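Local coordinates for iron binding protein FbpA (Mannheimia haemolytica, PDB 1Q35) that binds ferric iron and, as a periplasmic solute-binding protein, probably hands it on for uptake into the cell, at residues Y129-V135 and I189-I194. Residues are numbered along the deposited sequence; the frame is centred on the assembly and turned at random.
Sequences YKGKVCV and ICDYSI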
loop_
_atom_site.group_PDB
_atom_site.type_symbol
_atom_site.label_atom_id
_atom_site.label_comp_id
_atom_site.label_asym_id
_atom_site.label_seq_id
_atom_site.Cartn_x
_atom_site.Cartn_y
_atom_site.Cartn_z
ATOM N N TYR A 129 -16.719 12.027 16.681
ATOM C CA TYR A 129 -16.866 11.230 15.464
ATOM C C TYR A 129 -17.532 9.884 15.702
ATOM O O TYR A 129 -17.566 9.046 14.811
ATOM C CB TYR A 129 -15.508 11.067 14.776
ATOM C CG TYR A 129 -14.911 12.409 14.452
ATOM C CD1 TYR A 129 -13.851 12.918 15.186
ATOM C CD2 TYR A 129 -15.451 13.203 13.447
ATOM C CE1 TYR A 129 -13.319 14.173 14.910
ATOM C CE2 TYR A 129 -14.922 14.462 13.164
ATOM C CZ TYR A 129 -13.857 14.933 13.896
ATOM O OH TYR A 129 -13.335 16.177 13.618
ATOM N N LYS A 130 -18.120 9.703 16.886
ATOM C CA LYS A 130 -18.822 8.467 17.215
ATOM C C LYS A 130 -19.878 8.139 16.159
ATOM O O LYS A 130 -20.671 8.996 15.763
ATOM C CB LYS A 130 -19.478 8.564 18.597
ATOM C CG LYS A 130 -20.094 7.257 19.083
ATOM C CD LYS A 130 -20.643 7.376 20.499
ATOM C CE LYS A 130 -21.317 6.086 20.945
ATOM N NZ LYS A 130 -22.527 5.771 20.144
ATOM N N GLY A 131 -19.858 6.897 15.695
ATOM C CA GLY A 131 -20.824 6.395 14.742
ATOM C C GLY A 131 -20.588 6.808 13.302
ATOM O O GLY A 131 -21.392 6.485 12.438
ATOM N N LYS A 132 -19.470 7.477 13.021
ATOM C CA LYS A 132 -19.267 8.104 11.712
ATOM C C LYS A 132 -18.092 7.549 10.903
ATOM O O LYS A 132 -17.895 7.979 9.778
ATOM C CB LYS A 132 -19.096 9.623 11.872
ATOM C CG LYS A 132 -20.366 10.363 12.292
ATOM C CD LYS A 132 -20.137 11.870 12.363
ATOM C CE LYS A 132 -21.444 12.660 12.462
ATOM N NZ LYS A 132 -22.319 12.223 13.589
ATOM N N VAL A 133 -17.340 6.592 11.441
ATOM C CA VAL A 133 -16.095 6.157 10.802
ATOM C C VAL A 133 -16.191 4.716 10.292
ATOM O O VAL A 133 -16.720 3.848 10.972
ATOM C CB VAL A 133 -14.906 6.298 11.771
ATOM C CG1 VAL A 133 -13.585 5.992 11.057
ATOM C CG2 VAL A 133 -14.889 7.700 12.389
ATOM N N CYS A 134 -15.682 4.477 9.085
ATOM C CA CYS A 134 -15.578 3.132 8.514
ATOM C C CYS A 134 -14.113 2.812 8.219
ATOM O O CYS A 134 -13.407 3.615 7.611
ATOM C CB CYS A 134 -16.257 3.063 7.133
ATOM S SG CYS A 134 -18.029 2.772 6.954
ATOM N N VAL A 135 -13.663 1.640 8.642
ATOM C CA VAL A 135 -12.341 1.146 8.283
ATOM C C VAL A 135 -12.428 -0.363 8.083
ATOM O O VAL A 135 -13.175 -1.056 8.785
ATOM C CB VAL A 135 -11.265 1.542 9.302
ATOM C CG1 VAL A 135 -11.453 0.812 10.591
ATOM C CG2 VAL A 135 -9.865 1.307 8.731
ATOM N N ILE A 189 -23.837 5.271 5.288
ATOM C CA ILE A 189 -23.513 4.477 6.476
ATOM C C ILE A 189 -22.426 5.135 7.315
ATOM O O ILE A 189 -22.435 5.062 8.540
ATOM C CB ILE A 189 -23.065 3.054 6.056
ATOM C CG1 ILE A 189 -24.227 2.283 5.413
ATOM C CG2 ILE A 189 -22.482 2.289 7.240
ATOM C CD1 ILE A 189 -25.420 2.051 6.324
ATOM N N CYS A 190 -21.473 5.764 6.653
ATOM C CA CYS A 190 -20.440 6.484 7.384
ATOM C C CYS A 190 -20.028 7.735 6.637
ATOM O O CYS A 190 -20.399 7.947 5.481
ATOM C CB CYS A 190 -19.235 5.591 7.662
ATOM S SG CYS A 190 -18.811 4.526 6.288
ATOM N N ASP A 191 -19.264 8.558 7.336
ATOM C CA ASP A 191 -18.879 9.879 6.871
ATOM C C ASP A 191 -17.377 10.049 6.675
ATOM O O ASP A 191 -16.961 10.995 6.017
ATOM C CB ASP A 191 -19.346 10.926 7.882
ATOM C CG ASP A 191 -20.855 11.040 7.971
ATOM O OD1 ASP A 191 -21.570 10.389 7.183
ATOM O OD2 ASP A 191 -21.395 11.785 8.813
ATOM N N TYR A 192 -16.586 9.173 7.299
ATOM C CA TYR A 192 -15.124 9.185 7.231
ATOM C C TYR A 192 -14.662 7.761 7.012
ATOM O O TYR A 192 -15.181 6.844 7.646
ATOM C CB TYR A 192 -14.505 9.667 8.551
ATOM C CG TYR A 192 -14.957 11.041 9.002
ATOM C CD1 TYR A 192 -16.187 11.217 9.633
ATOM C CD2 TYR A 192 -14.152 12.163 8.817
ATOM C CE1 TYR A 192 -16.615 12.472 10.042
ATOM C CE2 TYR A 192 -14.573 13.423 9.228
ATOM C CZ TYR A 192 -15.809 13.568 9.833
ATOM O OH TYR A 192 -16.230 14.816 10.226
ATOM N N SER A 193 -13.702 7.562 6.120
ATOM C CA SER A 193 -13.044 6.267 6.023
ATOM C C SER A 193 -11.546 6.440 5.832
ATOM O O SER A 193 -11.066 7.526 5.513
ATOM C CB SER A 193 -13.627 5.421 4.884
ATOM O OG SER A 193 -13.137 5.846 3.620
ATOM N N ILE A 194 -10.811 5.364 6.073
ATOM C CA ILE A 194 -9.383 5.310 5.784
ATOM C C ILE A 194 -9.204 4.384 4.590
ATOM O O ILE A 194 -9.810 3.321 4.536
ATOM C CB ILE A 194 -8.608 4.791 7.007
ATOM C CG1 ILE A 194 -8.765 5.751 8.189
ATOM C CG2 ILE A 194 -7.140 4.616 6.651
ATOM C CD1 ILE A 194 -8.177 5.226 9.489
HETATM O O HOH W 1 -22.445 7.885 10.143
#
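Cys134 and Cys190 are joined by a disulfide, SG to SG 2.0 Å, reaching from strand 133-134 to the loop that leads into strand 192-196. Both cysteines have two conformers; in one the torsion about the S-S bond is -88°, close to the relaxed right angle. Beside it, Lys132 O takes two backbone donors: Asp191 N at 2.9 Å, tilted from the carbonyl plane, and Tyr192 N at 3.0 Å, nearly in line with the C=O. Cys134 N then bonds to Tyr192 O, and a weak, long bond from Ile194 N to Cys134 O continues this short parallel pairing of strands 133-134 and 192-196. The Tyr129 and Tyr192 rings form a T-shaped stack, edge of Tyr129 to face of Tyr192, centroids 5.0 Å apart and planes at 76°. Tyr129 CD2 and CE2 each come to 3.6 Å from Tyr192 CZ. The type II turn 129-132, closed by Lys132 N to Tyr129 O, probably helps to place Tyr129. Lys132 runs its aliphatic chain past Asp191 OD2, with NZ 4.9 Å from that oxygen; the carboxylate's firm partner is Arg111, which salt-bridges OD1. Strand 192-196 pairs in turn with strand 96-108. Helix 141-168, which follows strand 133-134, carries Tyr142, a ferric-iron ligand in the metal-loaded protein but without metal in this apo form. The covalent tie should limit slippage between the two strands.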